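Local coordinates for protein putative peptidase (Bacteroides fragilis, PDB 5DYN) that acts as a clostripain-family (C11) cysteine protease that probably cleaves and so activates the Bacteroides fragilis toxin, represented here by its clostripain-like peptidase part, at residues Trp188-Arg193 / Phe202-Asp207. Residues are numbered along the deposited sequence; the frame is centred on the assembly and turned at random.
Sequences WKSTPR and FTMNQD. With NA (sodium ion), chain I.
Pro192 O accepts a hydrogen bond from Met204 N at 3.1 Å, the one direct hydrogen bond joining 188-193 to 202-207. Next to it Arg193 and Thr203 form an antiparallel non-hydrogen-bonded pair in the hairpin of strands 185-196 and 200-203, at the edge of the mixed sheet. Met204 reaches back toward strand 185-196: its CG, anti to the backbone N (chi1 177°), lies 3.4 Å from Ser190 OG. Ser190 OG donates in turn to Thr191 O at 2.8 Å, meeting a lone pair in the carbonyl plane. A bend at chi2 (69°) sets Met204 SD 3.9 Å from Trp188 CZ2, a Met-aromatic contact at the indole edge. Trp188 NE1 gives its hydrogen at 3.0 Å to a water that donates to Asn205 O. At the hairpin end the aliphatic part of Arg193 runs past Thr203, CD 3.6 Å from Thr203 OG1, while NE forms a salt bridge with Asp96. Asp207 OD1 binds a sodium ion at 2.7 Å, in a site that includes Asn205 and Gly144 O. Thus Met204 and the water lie between the chains where they diverge, Arg193 meets Thr203 nearer the turn, and the ion ties the departing chain to Gly144.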
loop_
_atom_site.group_PDB
_atom_site.type_symbol
_atom_site.label_atom_id
_atom_site.label_comp_id
_atom_site.label_asym_id
_atom_site.label_seq_id
_atom_site.Cartn_x
_atom_site.Cartn_y
_atom_site.Cartn_z
ATOM N N TRP B 188 10.706 -3.860 7.501
ATOM C CA TRP B 188 9.555 -4.569 8.044
ATOM C C TRP B 188 9.588 -4.534 9.562
ATOM O O TRP B 188 10.413 -5.193 10.196
ATOM C CB TRP B 188 9.510 -6.012 7.541
ATOM C CG TRP B 188 8.465 -6.865 8.205
ATOM C CD1 TRP B 188 8.669 -8.040 8.868
ATOM C CD2 TRP B 188 7.054 -6.609 8.272
ATOM N NE1 TRP B 188 7.476 -8.533 9.340
ATOM C CE2 TRP B 188 6.470 -7.674 8.987
ATOM C CE3 TRP B 188 6.229 -5.584 7.794
ATOM C CZ2 TRP B 188 5.101 -7.744 9.238
ATOM C CZ3 TRP B 188 4.869 -5.656 8.045
ATOM C CH2 TRP B 188 4.320 -6.731 8.757
ATOM N N LYS B 189 8.692 -3.743 10.138
ATOM C CA LYS B 189 8.579 -3.635 11.584
ATOM C C LYS B 189 7.123 -3.770 11.997
ATOM O O LYS B 189 6.221 -3.282 11.310
ATOM C CB LYS B 189 9.154 -2.306 12.078
ATOM C CG LYS B 189 10.658 -2.189 11.929
ATOM C CD LYS B 189 11.375 -3.006 12.985
ATOM C CE LYS B 189 11.127 -2.437 14.373
ATOM N NZ LYS B 189 11.919 -3.144 15.418
ATOM N N SER B 190 6.899 -4.444 13.116
ATOM C CA SER B 190 5.552 -4.632 13.627
ATOM C C SER B 190 5.539 -4.737 15.139
ATOM O O SER B 190 6.447 -5.305 15.742
ATOM C CB SER B 190 4.916 -5.884 13.025
ATOM O OG SER B 190 3.611 -6.082 13.548
ATOM N N THR B 191 4.500 -4.181 15.747
ATOM C CA THR B 191 4.224 -4.430 17.148
ATOM C C THR B 191 3.911 -5.916 17.306
ATOM O O THR B 191 3.546 -6.573 16.330
ATOM C CB THR B 191 3.055 -3.561 17.651
ATOM O OG1 THR B 191 1.919 -3.738 16.797
ATOM C CG2 THR B 191 3.455 -2.095 17.656
ATOM N N PRO B 192 4.079 -6.462 18.526
ATOM C CA PRO B 192 3.762 -7.877 18.759
ATOM C C PRO B 192 2.386 -8.268 18.221
ATOM O O PRO B 192 2.210 -9.372 17.707
ATOM C CB PRO B 192 3.811 -7.996 20.283
ATOM C CG PRO B 192 4.807 -6.967 20.693
ATOM C CD PRO B 192 4.647 -5.821 19.728
ATOM N N ARG B 193 1.424 -7.359 18.334
ATOM C CA ARG B 193 0.099 -7.588 17.780
ATOM C C ARG B 193 -0.400 -6.353 17.028
ATOM O O ARG B 193 0.097 -5.246 17.228
ATOM C CB ARG B 193 -0.886 -7.981 18.886
ATOM C CG ARG B 193 -0.509 -9.271 19.609
ATOM C CD ARG B 193 -1.718 -9.976 20.209
ATOM N NE ARG B 193 -2.405 -9.148 21.193
ATOM C CZ ARG B 193 -3.614 -9.417 21.674
ATOM N NH1 ARG B 193 -4.272 -10.492 21.259
ATOM N NH2 ARG B 193 -4.168 -8.609 22.568
ATOM N N PHE B 202 -4.834 -9.155 17.079
ATOM C CA PHE B 202 -4.340 -10.446 16.620
ATOM C C PHE B 202 -2.818 -10.450 16.603
ATOM O O PHE B 202 -2.190 -9.410 16.404
ATOM C CB PHE B 202 -4.895 -10.778 15.232
ATOM C CG PHE B 202 -4.376 -9.893 14.134
ATOM C CD1 PHE B 202 -4.927 -8.640 13.913
ATOM C CD2 PHE B 202 -3.351 -10.325 13.303
ATOM C CE1 PHE B 202 -4.455 -7.826 12.897
ATOM C CE2 PHE B 202 -2.874 -9.516 12.282
ATOM C CZ PHE B 202 -3.428 -8.265 12.079
ATOM N N THR B 203 -2.231 -11.624 16.816
ATOM C CA THR B 203 -0.779 -11.754 16.873
ATOM C C THR B 203 -0.136 -11.678 15.486
ATOM O O THR B 203 -0.582 -12.329 14.539
ATOM C CB THR B 203 -0.363 -13.084 17.545
ATOM O OG1 THR B 203 -0.952 -13.170 18.848
ATOM C CG2 THR B 203 1.150 -13.176 17.671
ATOM N N MET B 204 0.910 -10.867 15.377
ATOM C CA MET B 204 1.733 -10.835 14.180
ATOM C C MET B 204 2.917 -11.777 14.360
ATOM O O MET B 204 3.823 -11.487 15.142
ATOM C CB MET B 204 2.222 -9.416 13.891
ATOM C CG MET B 204 3.142 -9.314 12.685
ATOM S SD MET B 204 2.266 -9.625 11.143
ATOM C CE MET B 204 1.211 -8.180 11.054
ATOM N N ASN B 205 2.899 -12.901 13.649
ATOM C CA ASN B 205 3.967 -13.895 13.748
ATOM C C ASN B 205 5.348 -13.286 13.544
ATOM O O ASN B 205 5.551 -12.457 12.656
ATOM C CB ASN B 205 3.741 -15.023 12.741
ATOM C CG ASN B 205 2.535 -15.868 13.081
ATOM O OD1 ASN B 205 1.861 -15.629 14.083
ATOM N ND2 ASN B 205 2.246 -16.857 12.241
ATOM N N GLN B 206 6.290 -13.702 14.382
ATOM C CA GLN B 206 7.610 -13.089 14.420
ATOM C C GLN B 206 8.445 -13.440 13.194
ATOM O O GLN B 206 9.444 -12.777 12.915
ATOM C CB GLN B 206 8.347 -13.504 15.697
ATOM C CG GLN B 206 7.700 -12.994 16.987
ATOM C CD GLN B 206 7.629 -11.474 17.060
ATOM O OE1 GLN B 206 8.566 -10.776 16.668
ATOM N NE2 GLN B 206 6.509 -10.956 17.558
ATOM N N ASP B 207 8.037 -14.473 12.460
ATOM C CA ASP B 207 8.778 -14.887 11.272
ATOM C C ASP B 207 8.143 -14.372 9.979
ATOM O O ASP B 207 8.608 -14.687 8.885
ATOM C CB ASP B 207 8.905 -16.415 11.221
ATOM C CG ASP B 207 7.564 -17.123 11.295
ATOM O OD1 ASP B 207 6.516 -16.448 11.218
ATOM O OD2 ASP B 207 7.561 -18.366 11.420
HETATM NA NA NA I . 4.176 -17.411 10.275
HETATM O O HOH W 1 7.269 -9.817 12.020
HETATM O O HOH W 2 -4.192 -12.736 19.610
#